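Local coordinates for scarecrow-like protein 3 (Arabidopsis thaliana, PDB 6KPB), which probably acts as a transcription factor in plant development and binds zinc finger proteins of the IDD family, such as JACKDAW, at residues D171-E176 with G201-K206; S255-L260 with V347-D352; H261-S266 with G329-F334; A337-S342 with A429-V434; D354-T359 with F410-R415. All coordinates share one frame; numbering follows the deposited sequence.

Contact 1 of 5, residues D171-E176 with G201-K206; sequences DLDASE and GVHHQK
Val202 N donates to Asp171 O at 2.9 Å, nearly in line with the carbonyl bond, and Ala174 N answers by donating to Val202 O at 3.0 Å. That second bond is almost straight (172° at the hydrogen), though the donor is tilted from the carbonyl plane. Val202 is thus held by both its backbone N and its O, in parallel register, with Asp171 facing Gly201. The absence of a side chain at Gly201 matters: Ala174 CB rests 3.6 Å from Gly201 CA, and a CB there would press tightly on the methyl. Asp171 closes the VHIID motif, whose strand 166-171 lies in the core sheet of this Rossmann-like GRAS domain; just beyond the strand the chain folds back in an Asx turn. Asp171 OD1 accepts from Asp173 N at 3.1 Å, met from above the carboxylate plane, while OD2 is taken by the indole of Trp180. The loop then locks on itself through Ser175 OG, whose chi1 of 47° tucks it between backbone N and carbonyl carbon and lets it donate to Asp173 OD1 at 2.6 Å. Asp173 and His203 run side by side, carboxylate and ring turned 64° apart, with OD2 4.1 Å from His203 CD2. The rotation of the imidazole is fixed by its own chain: His203 ND1 accepts from Gln205 N at 3.1 Å, right before helix 206-223.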
# COMPACT_ATOMS: atom_id res chain seq x y z
N ASP A 171 -23.11 -16.58 13.02
CA ASP A 171 -21.97 -15.72 13.31
C ASP A 171 -21.93 -14.61 12.28
O ASP A 171 -21.65 -14.85 11.10
CB ASP A 171 -20.67 -16.53 13.31
CG ASP A 171 -19.47 -15.74 13.80
OD1 ASP A 171 -19.59 -14.51 13.99
OD2 ASP A 171 -18.40 -16.35 13.99
N LEU A 172 -22.22 -13.38 12.71
CA LEU A 172 -22.29 -12.25 11.79
C LEU A 172 -20.91 -11.75 11.36
O LEU A 172 -20.82 -11.04 10.35
CB LEU A 172 -23.08 -11.10 12.43
CG LEU A 172 -24.51 -11.44 12.85
CD1 LEU A 172 -25.23 -10.19 13.34
CD2 LEU A 172 -25.27 -12.09 11.71
N ASP A 173 -19.85 -12.10 12.09
CA ASP A 173 -18.48 -11.79 11.69
C ASP A 173 -17.64 -13.02 12.00
O ASP A 173 -17.02 -13.13 13.07
CB ASP A 173 -17.95 -10.54 12.39
CG ASP A 173 -16.52 -10.21 11.99
OD1 ASP A 173 -15.58 -10.79 12.57
OD2 ASP A 173 -16.34 -9.38 11.07
N ALA A 174 -17.63 -13.96 11.06
CA ALA A 174 -16.96 -15.25 11.25
C ALA A 174 -15.50 -15.14 10.81
O ALA A 174 -15.08 -15.66 9.77
CB ALA A 174 -17.70 -16.34 10.48
N SER A 175 -14.71 -14.46 11.64
CA SER A 175 -13.30 -14.24 11.37
C SER A 175 -12.37 -15.10 12.22
O SER A 175 -11.35 -15.57 11.72
CB SER A 175 -12.95 -12.76 11.58
OG SER A 175 -13.49 -12.27 12.79
N GLU A 176 -12.71 -15.33 13.49
CA GLU A 176 -11.85 -16.11 14.38
C GLU A 176 -12.53 -17.43 14.74
O GLU A 176 -13.57 -17.42 15.42
CB GLU A 176 -11.53 -15.32 15.65
CG GLU A 176 -10.67 -16.10 16.64
CD GLU A 176 -9.33 -16.48 16.06
OE1 GLU A 176 -8.60 -15.58 15.60
OE2 GLU A 176 -9.01 -17.69 16.06
N GLY A 201 -21.68 -18.92 8.98
CA GLY A 201 -20.65 -17.90 9.07
C GLY A 201 -20.80 -16.85 7.98
O GLY A 201 -20.85 -17.18 6.80
N VAL A 202 -20.85 -15.59 8.40
CA VAL A 202 -21.00 -14.46 7.49
C VAL A 202 -19.70 -13.67 7.49
O VAL A 202 -19.21 -13.25 8.55
CB VAL A 202 -22.18 -13.56 7.90
CG1 VAL A 202 -22.29 -12.37 6.96
CG2 VAL A 202 -23.47 -14.36 7.90
N HIS A 203 -19.14 -13.46 6.30
CA HIS A 203 -17.94 -12.65 6.13
C HIS A 203 -17.87 -12.22 4.68
O HIS A 203 -18.51 -12.81 3.81
CB HIS A 203 -16.67 -13.41 6.54
CG HIS A 203 -15.52 -12.52 6.90
ND1 HIS A 203 -14.57 -12.12 5.99
CD2 HIS A 203 -15.16 -11.96 8.08
CE1 HIS A 203 -13.68 -11.35 6.59
NE2 HIS A 203 -14.02 -11.24 7.86
N HIS A 204 -17.09 -11.17 4.42
CA HIS A 204 -16.96 -10.62 3.08
C HIS A 204 -15.75 -11.16 2.33
O HIS A 204 -15.52 -10.75 1.18
CB HIS A 204 -16.88 -9.09 3.15
CG HIS A 204 -15.74 -8.58 3.98
ND1 HIS A 204 -15.82 -8.45 5.35
CD2 HIS A 204 -14.51 -8.15 3.63
CE1 HIS A 204 -14.68 -7.97 5.81
NE2 HIS A 204 -13.86 -7.78 4.78
N GLN A 205 -14.99 -12.08 2.92
CA GLN A 205 -13.80 -12.63 2.30
C GLN A 205 -13.87 -14.15 2.35
O GLN A 205 -14.03 -14.73 3.43
CB GLN A 205 -12.53 -12.12 2.99
CG GLN A 205 -12.30 -10.62 2.79
CD GLN A 205 -11.27 -10.05 3.75
OE1 GLN A 205 -10.68 -10.78 4.55
NE2 GLN A 205 -11.05 -8.74 3.67
N LYS A 206 -13.75 -14.79 1.18
CA LYS A 206 -13.85 -16.24 1.11
C LYS A 206 -12.75 -16.92 1.92
O LYS A 206 -13.01 -17.88 2.64
CB LYS A 206 -13.80 -16.72 -0.34
CG LYS A 206 -15.12 -17.22 -0.88
CD LYS A 206 -14.94 -18.48 -1.71
CE LYS A 206 -15.15 -19.73 -0.88
NZ LYS A 206 -16.59 -20.09 -0.77

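Contact 2 of 5, residues S255-L260 with V347-D352; sequences SSVLQL and VVTEQD
Ser256 uses both of its backbone polar atoms on the facing strand: its N donates to Val347 O at 2.9 Å, and its O accepts from Thr349 N at 2.9 Å. One step on, Leu258 N reaches Thr349 O at 2.7 Å, the last rung before Leu258, with positive phi, turns the chain out of the strand. Glu350 then reaches back to that turn. Bent at chi2 (-65°), it brings OE1 to Leu260 N at 2.9 Å, a weak bond by its angle, while OE2 is held by His261 ND1. Within the turn, Gln259 NE2 donates to Val257 O at 3.0 Å, close to the plane of its own amide. Two strand hydroxyls look outside the pair: Ser255 OG bonds Gln179, and Thr349 OG1 bonds Ser149 on helix 145-160. Leu260 CD2 and Val348 CG1 make an apolar pair at 4.2 Å, and the Leu258 CD2 methyl lies 3.5 Å from the amide oxygen Gln351 OE1, those two side chains crossing at about a right angle. The two strand directions are only 8° apart. Such parallel neighbours, with helix 330-340 between them in the chain, form the beta-alpha-beta crossover of a Rossmann-like sheet.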
# COMPACT_ATOMS: atom_id res chain seq x y z
N SER A 255 -24.83 -14.21 17.23
CA SER A 255 -23.65 -13.60 17.84
C SER A 255 -23.22 -12.40 17.00
O SER A 255 -22.89 -12.56 15.82
CB SER A 255 -22.51 -14.61 17.96
OG SER A 255 -21.33 -13.99 18.44
N SER A 256 -23.22 -11.22 17.61
CA SER A 256 -22.88 -9.97 16.93
C SER A 256 -21.68 -9.36 17.65
O SER A 256 -21.84 -8.64 18.65
CB SER A 256 -24.07 -9.02 16.91
OG SER A 256 -23.78 -7.84 16.18
N VAL A 257 -20.49 -9.63 17.14
CA VAL A 257 -19.24 -9.14 17.73
C VAL A 257 -18.82 -7.91 16.94
O VAL A 257 -18.32 -8.02 15.81
CB VAL A 257 -18.16 -10.22 17.74
CG1 VAL A 257 -16.85 -9.65 18.27
CG2 VAL A 257 -18.60 -11.41 18.57
N LEU A 258 -19.02 -6.73 17.54
CA LEU A 258 -18.56 -5.45 16.99
C LEU A 258 -19.18 -5.14 15.63
O LEU A 258 -18.55 -4.50 14.78
CB LEU A 258 -17.03 -5.41 16.88
CG LEU A 258 -16.22 -5.72 18.14
CD1 LEU A 258 -14.74 -5.46 17.90
CD2 LEU A 258 -16.73 -4.90 19.32
N GLN A 259 -20.42 -5.57 15.40
CA GLN A 259 -21.08 -5.37 14.12
C GLN A 259 -22.31 -4.48 14.17
O GLN A 259 -22.70 -3.95 13.13
CB GLN A 259 -21.47 -6.72 13.50
CG GLN A 259 -20.30 -7.64 13.23
CD GLN A 259 -19.19 -6.94 12.47
OE1 GLN A 259 -19.42 -6.34 11.42
NE2 GLN A 259 -17.98 -7.01 13.00
N LEU A 260 -22.93 -4.30 15.34
CA LEU A 260 -24.20 -3.58 15.40
C LEU A 260 -24.02 -2.10 15.10
O LEU A 260 -24.84 -1.50 14.41
CB LEU A 260 -24.85 -3.79 16.76
CG LEU A 260 -26.37 -3.98 16.73
CD1 LEU A 260 -26.73 -5.13 15.81
CD2 LEU A 260 -26.90 -4.23 18.13
N VAL A 347 -26.38 -12.49 21.49
CA VAL A 347 -25.26 -11.99 22.28
C VAL A 347 -24.58 -10.87 21.50
O VAL A 347 -24.26 -11.03 20.32
CB VAL A 347 -24.28 -13.12 22.64
CG1 VAL A 347 -24.94 -14.10 23.60
CG2 VAL A 347 -23.80 -13.84 21.40
N VAL A 348 -24.38 -9.73 22.16
CA VAL A 348 -23.88 -8.52 21.52
C VAL A 348 -22.61 -8.09 22.23
O VAL A 348 -22.61 -7.89 23.45
CB VAL A 348 -24.92 -7.39 21.54
CG1 VAL A 348 -24.36 -6.15 20.88
CG2 VAL A 348 -26.21 -7.84 20.85
N THR A 349 -21.53 -7.94 21.47
CA THR A 349 -20.29 -7.36 21.96
C THR A 349 -20.04 -6.08 21.18
O THR A 349 -19.96 -6.10 19.95
CB THR A 349 -19.11 -8.33 21.80
OG1 THR A 349 -19.35 -9.51 22.57
CG2 THR A 349 -17.82 -7.68 22.27
N GLU A 350 -19.93 -4.96 21.90
CA GLU A 350 -19.81 -3.65 21.27
C GLU A 350 -18.80 -2.81 22.04
O GLU A 350 -18.56 -3.02 23.23
CB GLU A 350 -21.16 -2.93 21.22
CG GLU A 350 -21.96 -3.19 19.96
CD GLU A 350 -21.28 -2.66 18.72
OE1 GLU A 350 -21.41 -3.28 17.65
OE2 GLU A 350 -20.60 -1.61 18.82
N GLN A 351 -18.23 -1.83 21.34
CA GLN A 351 -17.45 -0.80 22.00
C GLN A 351 -18.34 -0.03 22.97
O GLN A 351 -19.53 0.19 22.71
CB GLN A 351 -16.83 0.17 20.99
CG GLN A 351 -15.60 -0.35 20.27
CD GLN A 351 -15.93 -1.12 19.01
OE1 GLN A 351 -17.08 -1.48 18.77
NE2 GLN A 351 -14.92 -1.36 18.18
N ASP A 352 -17.77 0.37 24.10
CA ASP A 352 -18.51 1.10 25.13
C ASP A 352 -17.92 2.50 25.25
O ASP A 352 -17.31 2.86 26.26
CB ASP A 352 -18.47 0.35 26.46
CG ASP A 352 -19.60 0.75 27.38
OD1 ASP A 352 -20.17 1.84 27.18
OD2 ASP A 352 -19.93 -0.03 28.29

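Contact 3 of 5, residues H261-S266 with G329-F334; sequences HTFLAS and GRTDSF
Phe263 and Phe334 form the aromatic part of this contact, an offset stack with ring centroids 4.2 Å apart and planes at 16°. The displacement is uneven: Phe263 CZ sits above the centre of the Phe334 ring, whereas Phe334 CG meets the other ring nearer its rim. With CG anti to the backbone N (chi1 -170°), the Phe334 ring is laid against Phe263. Its CB adds a CH-pi contact over the face of Phe263, 4.1 Å from the centroid. The two side chains come in at about a right angle, one from the 3-10 turn 261-264 and the other from helix 330-340.

A second group of contacts is made by Thr331, whose hydroxyl faces carbon on two sides: OG1 lies 3.1 Å from Phe263 CB and 3.2 Å from Leu264 CD2. It wedges between these side chains, touching carbon rather than a polar partner across the contact.

The third kind sets the aliphatic stem of Arg330 against backbone carbonyls. Arg330 CB is 3.3 Å from Phe263 O, and after CG the chain reaches Ala265 O with CD at 3.2 Å. A bend at chi3 (68°) then turns the guanidinium back, with one face toward Phe263 CD2. The first helix turn is secured by Arg330 O, which receives Phe334 N and, at 3.0 Å, Ser333 OG from the same face of its plane.

Around these groups, Leu236 touches Phe263, and Arg425 of helix 419-428 touches both Leu264 and Thr331. Lacking polar bonds between the two segments, the helix start is seated mainly by the ring stack, and by carbon set against carbonyl and hydroxyl oxygens.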
# COMPACT_ATOMS: atom_id res chain seq x y z
N HIS A 261 -22.93 -1.49 15.60
CA HIS A 261 -22.71 -0.07 15.39
C HIS A 261 -22.53 0.27 13.91
O HIS A 261 -22.65 1.44 13.54
CB HIS A 261 -21.50 0.41 16.19
CG HIS A 261 -20.20 -0.19 15.76
ND1 HIS A 261 -19.52 -1.12 16.52
CD2 HIS A 261 -19.46 0.00 14.64
CE1 HIS A 261 -18.41 -1.47 15.89
NE2 HIS A 261 -18.35 -0.81 14.75
N THR A 262 -22.23 -0.72 13.07
CA THR A 262 -22.10 -0.49 11.64
C THR A 262 -23.37 0.10 11.05
O THR A 262 -23.32 0.96 10.16
CB THR A 262 -21.73 -1.80 10.94
OG1 THR A 262 -20.34 -2.07 11.14
CG2 THR A 262 -22.03 -1.74 9.45
N PHE A 263 -24.53 -0.32 11.55
CA PHE A 263 -25.80 0.08 10.96
C PHE A 263 -26.23 1.49 11.33
O PHE A 263 -27.25 1.96 10.82
CB PHE A 263 -26.90 -0.91 11.37
CG PHE A 263 -26.72 -2.29 10.80
CD1 PHE A 263 -25.96 -3.23 11.46
CD2 PHE A 263 -27.33 -2.63 9.60
CE1 PHE A 263 -25.79 -4.50 10.93
CE2 PHE A 263 -27.17 -3.90 9.07
CZ PHE A 263 -26.40 -4.83 9.74
N LEU A 264 -25.49 2.18 12.20
CA LEU A 264 -25.85 3.55 12.55
C LEU A 264 -25.48 4.56 11.47
O LEU A 264 -25.80 5.74 11.61
CB LEU A 264 -25.17 3.96 13.87
CG LEU A 264 -25.57 3.21 15.14
CD1 LEU A 264 -24.96 3.88 16.36
CD2 LEU A 264 -27.07 3.12 15.29
N ALA A 265 -24.83 4.12 10.39
CA ALA A 265 -24.40 5.03 9.34
C ALA A 265 -25.58 5.41 8.45
O ALA A 265 -26.59 4.71 8.35
CB ALA A 265 -23.29 4.39 8.50
N SER A 266 -25.44 6.56 7.78
CA SER A 266 -26.48 7.08 6.90
C SER A 266 -26.60 6.24 5.63
O SER A 266 -26.56 6.77 4.52
CB SER A 266 -26.19 8.54 6.54
OG SER A 266 -26.03 9.33 7.71
N GLY A 329 -32.23 4.31 11.64
CA GLY A 329 -33.35 3.47 11.25
C GLY A 329 -32.89 2.16 10.64
O GLY A 329 -33.64 1.18 10.62
N ARG A 330 -31.65 2.14 10.15
CA ARG A 330 -31.09 0.90 9.61
C ARG A 330 -30.85 -0.12 10.71
O ARG A 330 -31.05 -1.32 10.50
CB ARG A 330 -29.79 1.20 8.85
CG ARG A 330 -29.92 2.30 7.82
CD ARG A 330 -28.61 2.55 7.08
NE ARG A 330 -28.24 1.43 6.21
CZ ARG A 330 -27.12 0.71 6.35
NH1 ARG A 330 -26.26 1.00 7.32
NH2 ARG A 330 -26.87 -0.29 5.52
N THR A 331 -30.44 0.34 11.89
CA THR A 331 -30.24 -0.57 13.02
C THR A 331 -31.56 -1.17 13.48
O THR A 331 -31.62 -2.37 13.78
CB THR A 331 -29.56 0.17 14.17
OG1 THR A 331 -28.25 0.59 13.77
CG2 THR A 331 -29.43 -0.75 15.38
N ASP A 332 -32.61 -0.36 13.53
CA ASP A 332 -33.92 -0.87 13.93
C ASP A 332 -34.39 -1.98 13.00
O ASP A 332 -34.85 -3.03 13.46
CB ASP A 332 -34.95 0.27 13.95
CG ASP A 332 -34.52 1.43 14.83
OD1 ASP A 332 -33.42 1.36 15.42
OD2 ASP A 332 -35.29 2.41 14.92
N SER A 333 -34.26 -1.77 11.69
CA SER A 333 -34.70 -2.77 10.73
C SER A 333 -33.92 -4.07 10.88
O SER A 333 -34.48 -5.16 10.77
CB SER A 333 -34.58 -2.24 9.30
OG SER A 333 -33.28 -2.49 8.78
N PHE A 334 -32.61 -3.97 11.14
CA PHE A 334 -31.80 -5.17 11.30
C PHE A 334 -32.16 -5.91 12.58
O PHE A 334 -32.30 -7.14 12.58
CB PHE A 334 -30.32 -4.82 11.27
CG PHE A 334 -29.41 -6.01 11.19
CD1 PHE A 334 -29.45 -6.85 10.09
CD2 PHE A 334 -28.53 -6.31 12.22
CE1 PHE A 334 -28.62 -7.95 10.01
CE2 PHE A 334 -27.70 -7.41 12.15
CZ PHE A 334 -27.75 -8.23 11.04

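Contact 4 of 5, residues A337-S342 with A429-V434; sequences AIWGLS and AGFGNV
Trp339 and Gly430 bring the two backbones nearest, their CA atoms still 6.9 Å apart, so side chains do most of the bridging. Gly430 ends helix 419-428 in a Schellman motif, with positive phi, and the chain then runs into strand 431-434. A CB on this glycine would be jammed against the preceding carbonyl and would also clash with Trp339 NE1. Across from it, Trp339 lies in the last turns of helix 330-340, and Ser342 leaves helical angles, its phi positive too.

The indole comes off the helix with CG anti to the backbone N (chi1 -173°), which carries it over to the glycine. There NE1 donates to Gly430 O at 2.9 Å; the oxygen lies near the ring plane, yet the 127° angle at the hydrogen makes the bond weak. The same edge also meets Phe431 in a T-shaped pair: Trp339 CD1 stands 4.1 Å above the Phe431 plane, over its centre, with the two planes at 85°. Phe431 in turn pushes its CZ to 3.8 Å from Trp339 CB and to 4.0 Å from Ile338 CG2. Replacing Trp339 with an alanine would probably leave Gly430 O without its indole partner and open a gap over the face of Phe431.

Strand 431-434 pairs antiparallel with strand 472-482, which supplies Cys482 against the indole and Trp480 against Phe431. Met346 of strand 345-351 touches both Ile338 and Phe431, so helix 330-340, of the PFYRE region, packs against strands 345-351 and 431-434, the latter in the SAW region.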
# COMPACT_ATOMS: atom_id res chain seq x y z
N ALA A 337 -35.38 -7.51 12.03
CA ALA A 337 -35.17 -8.68 11.18
C ALA A 337 -34.62 -9.84 11.99
O ALA A 337 -35.04 -10.99 11.81
CB ALA A 337 -34.23 -8.33 10.03
N ILE A 338 -33.67 -9.57 12.89
CA ILE A 338 -33.19 -10.60 13.80
C ILE A 338 -34.31 -11.08 14.71
O ILE A 338 -34.47 -12.28 14.95
CB ILE A 338 -31.99 -10.09 14.61
CG1 ILE A 338 -30.82 -9.75 13.69
CG2 ILE A 338 -31.57 -11.12 15.66
CD1 ILE A 338 -30.38 -10.91 12.82
N TRP A 339 -35.13 -10.15 15.21
CA TRP A 339 -36.24 -10.52 16.08
C TRP A 339 -37.19 -11.49 15.39
O TRP A 339 -37.63 -12.48 15.99
CB TRP A 339 -36.99 -9.27 16.53
CG TRP A 339 -38.05 -9.53 17.56
CD1 TRP A 339 -37.91 -9.48 18.91
CD2 TRP A 339 -39.42 -9.88 17.31
NE1 TRP A 339 -39.10 -9.78 19.53
CE2 TRP A 339 -40.05 -10.03 18.57
CE3 TRP A 339 -40.18 -10.08 16.15
CZ2 TRP A 339 -41.39 -10.37 18.70
CZ3 TRP A 339 -41.52 -10.42 16.29
CH2 TRP A 339 -42.11 -10.56 17.55
N GLY A 340 -37.50 -11.24 14.11
CA GLY A 340 -38.40 -12.12 13.39
C GLY A 340 -37.88 -13.53 13.23
O GLY A 340 -38.66 -14.48 13.08
N LEU A 341 -36.55 -13.70 13.26
CA LEU A 341 -35.98 -15.04 13.20
C LEU A 341 -36.21 -15.84 14.47
O LEU A 341 -35.88 -17.03 14.50
CB LEU A 341 -34.48 -14.95 12.91
CG LEU A 341 -34.09 -14.38 11.54
CD1 LEU A 341 -32.63 -14.67 11.23
CD2 LEU A 341 -35.00 -14.93 10.45
N SER A 342 -36.76 -15.22 15.51
CA SER A 342 -37.00 -15.84 16.80
C SER A 342 -35.77 -16.55 17.37
O SER A 342 -35.81 -17.75 17.65
CB SER A 342 -38.17 -16.83 16.71
OG SER A 342 -37.79 -17.97 15.97
N ALA A 429 -36.52 -2.89 20.29
CA ALA A 429 -36.72 -3.76 19.14
C ALA A 429 -37.44 -5.06 19.49
O ALA A 429 -37.64 -5.89 18.61
CB ALA A 429 -35.37 -4.08 18.49
N GLY A 430 -37.82 -5.25 20.75
CA GLY A 430 -38.54 -6.43 21.17
C GLY A 430 -37.73 -7.47 21.90
O GLY A 430 -38.21 -8.60 22.06
N PHE A 431 -36.52 -7.14 22.33
CA PHE A 431 -35.66 -8.09 23.04
C PHE A 431 -35.69 -7.81 24.54
O PHE A 431 -35.79 -6.66 24.97
CB PHE A 431 -34.22 -8.01 22.52
CG PHE A 431 -34.06 -8.47 21.10
CD1 PHE A 431 -33.82 -9.81 20.82
CD2 PHE A 431 -34.15 -7.58 20.05
CE1 PHE A 431 -33.66 -10.24 19.51
CE2 PHE A 431 -34.00 -8.00 18.74
CZ PHE A 431 -33.76 -9.33 18.47
N GLY A 432 -35.61 -8.88 25.32
CA GLY A 432 -35.49 -8.79 26.77
C GLY A 432 -34.09 -9.20 27.19
O GLY A 432 -33.53 -10.16 26.66
N ASN A 433 -33.54 -8.48 28.16
CA ASN A 433 -32.19 -8.75 28.61
C ASN A 433 -32.12 -10.06 29.38
O ASN A 433 -32.96 -10.35 30.22
CB ASN A 433 -31.67 -7.60 29.47
CG ASN A 433 -30.28 -7.88 30.03
OD1 ASN A 433 -30.08 -7.96 31.24
ND2 ASN A 433 -29.31 -8.04 29.13
N VAL A 434 -31.10 -10.85 29.07
CA VAL A 434 -30.80 -12.08 29.79
C VAL A 434 -29.50 -11.86 30.56
O VAL A 434 -28.42 -11.81 29.95
CB VAL A 434 -30.69 -13.29 28.85
CG1 VAL A 434 -30.48 -14.57 29.64
CG2 VAL A 434 -31.94 -13.40 28.00

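Contact 5 of 5, residues D354-T359 with F410-R415; sequences DHNGST and FERRER
Asn356 OD1 takes two arginine donors at once. Arg412 NH2 reaches it at 3.1 Å, fairly straight at 158°, with the oxygen in the guanidinium plane and the donor tilted from the amide carbonyl plane. Arg415 NH1 comes closer, 2.6 Å, but its angle makes the bond weak. The amide stands steeply to both guanidinium groups, at 75° to that of Arg412 and nearly perpendicular to that of Arg415. Its CG, anti to the backbone N (chi1 -159°), sends OD1 out to them, and the stem of Arg415 passes obliquely across it, its CG 3.3 Å from that oxygen.

The guanidinium groups lie one over the other: Arg415 NH2 sits 3.6 Å above the Arg412 plane, over its centre. Holding two positive groups so close is probably eased by the shared carbonyl oxygen and by Glu408, which forms a salt bridge with Arg412 NH1. Arg415 is further steadied by a weak bond from its NE to Arg412 O at 3.0 Å, and its NH2 goes to Gly409 O. The amide nitrogen of Asn356 is itself used, donating to Glu417. A leucine in place of Asn356 would probably leave both arginines without their common acceptor and Glu417 without the amide donor.

Farther out, His355 bonds the side chains of His416 and Thr370, and Glu414 also reaches His416, so the residues flanking Asn356 and Arg415 are tied in turn. Glu414 is the centre of an inverse gamma turn that directs the chain toward Arg415. The whole is a loop-to-loop contact, joining the connection between strand 345-351 and helix 360-381 to the one between helices 387-406 and 419-428.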
# COMPACT_ATOMS: atom_id res chain seq x y z
N ASP A 354 -18.77 6.75 23.66
CA ASP A 354 -19.57 7.67 22.83
C ASP A 354 -18.65 8.26 21.77
O ASP A 354 -18.03 9.31 21.97
CB ASP A 354 -20.22 8.75 23.69
CG ASP A 354 -21.19 9.60 22.90
OD1 ASP A 354 -21.42 9.31 21.70
OD2 ASP A 354 -21.74 10.57 23.47
N HIS A 355 -18.56 7.58 20.63
CA HIS A 355 -17.81 8.05 19.48
C HIS A 355 -18.72 8.46 18.33
O HIS A 355 -18.24 8.61 17.20
CB HIS A 355 -16.82 6.99 19.02
CG HIS A 355 -15.73 6.70 20.01
ND1 HIS A 355 -14.91 5.60 19.93
CD2 HIS A 355 -15.33 7.38 21.12
CE1 HIS A 355 -14.06 5.60 20.93
NE2 HIS A 355 -14.29 6.68 21.67
N ASN A 356 -20.01 8.64 18.58
CA ASN A 356 -20.98 9.02 17.56
C ASN A 356 -21.55 10.41 17.81
O ASN A 356 -22.67 10.72 17.39
CB ASN A 356 -22.12 7.99 17.50
CG ASN A 356 -22.86 8.03 16.18
OD1 ASN A 356 -22.32 8.44 15.16
ND2 ASN A 356 -24.12 7.60 16.20
N GLY A 357 -20.78 11.25 18.50
CA GLY A 357 -21.20 12.61 18.76
C GLY A 357 -21.47 13.39 17.48
O GLY A 357 -21.01 13.03 16.39
N SER A 358 -22.24 14.47 17.63
CA SER A 358 -22.69 15.23 16.47
C SER A 358 -21.54 15.97 15.81
O SER A 358 -21.38 15.93 14.58
CB SER A 358 -23.80 16.19 16.89
OG SER A 358 -23.35 17.06 17.93
N THR A 359 -20.70 16.64 16.59
CA THR A 359 -19.65 17.49 16.05
C THR A 359 -18.30 16.78 16.08
O THR A 359 -18.10 15.78 16.77
CB THR A 359 -19.56 18.81 16.83
OG1 THR A 359 -18.95 18.57 18.10
CG2 THR A 359 -20.94 19.41 17.03
N PHE A 410 -22.79 7.89 5.60
CA PHE A 410 -22.66 6.44 5.56
C PHE A 410 -21.21 5.98 5.60
O PHE A 410 -20.95 4.85 6.03
CB PHE A 410 -23.35 5.89 4.31
N GLU A 411 -20.27 6.83 5.18
CA GLU A 411 -18.87 6.43 5.15
C GLU A 411 -18.29 6.23 6.55
O GLU A 411 -17.27 5.56 6.69
CB GLU A 411 -18.04 7.48 4.40
N ARG A 412 -18.92 6.79 7.58
CA ARG A 412 -18.44 6.64 8.95
C ARG A 412 -19.16 5.45 9.57
O ARG A 412 -20.29 5.56 10.04
CB ARG A 412 -18.69 7.92 9.75
CG ARG A 412 -17.90 7.99 11.05
CD ARG A 412 -17.99 9.38 11.66
NE ARG A 412 -19.13 9.52 12.57
CZ ARG A 412 -19.85 10.63 12.69
NH1 ARG A 412 -19.57 11.69 11.95
NH2 ARG A 412 -20.86 10.67 13.54
N ARG A 413 -18.48 4.30 9.59
CA ARG A 413 -19.07 3.07 10.11
C ARG A 413 -18.75 2.84 11.58
O ARG A 413 -19.52 2.14 12.26
CB ARG A 413 -18.58 1.87 9.29
CG ARG A 413 -18.45 2.14 7.80
CD ARG A 413 -18.59 0.87 6.99
NE ARG A 413 -19.91 0.27 7.14
CZ ARG A 413 -21.00 0.70 6.51
NH1 ARG A 413 -20.93 1.72 5.67
NH2 ARG A 413 -22.17 0.10 6.71
N GLU A 414 -17.66 3.40 12.08
CA GLU A 414 -17.24 3.19 13.47
C GLU A 414 -17.98 4.15 14.41
O GLU A 414 -17.40 4.98 15.10
CB GLU A 414 -15.73 3.36 13.59
CG GLU A 414 -14.92 2.29 12.87
CD GLU A 414 -15.23 0.89 13.36
OE1 GLU A 414 -15.98 0.17 12.68
OE2 GLU A 414 -14.73 0.52 14.45
N ARG A 415 -19.31 4.00 14.43
CA ARG A 415 -20.17 4.86 15.25
C ARG A 415 -20.42 4.16 16.59
O ARG A 415 -21.49 3.61 16.86
CB ARG A 415 -21.47 5.17 14.51
CG ARG A 415 -21.26 6.00 13.25
CD ARG A 415 -22.56 6.21 12.50
NE ARG A 415 -22.41 7.21 11.45
CZ ARG A 415 -22.68 8.50 11.60
NH1 ARG A 415 -23.11 8.95 12.77
NH2 ARG A 415 -22.51 9.34 10.59

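In the fold
Contacts 1 and 2 are the buried ones of the sheet: parallel strand ends joined by backbone bonds, and touching each other where Leu172 N probably bonds Ser255 O. Contact 3, also buried, trades that ladder for rings and methyls. It is nested within the loop that contact 2 closes, and Glu350 of contact 2 probably bonds His261 of contact 3. Contact 4 draws on the same helix 330-340 farther along but is only partly buried, mixing an indole bond with a T-shaped pair. Contact 5, likewise partly buried and lying between loops, relies on arginines and an amide; His261 probably bonds its Glu414, bringing contacts 3 and 5 together.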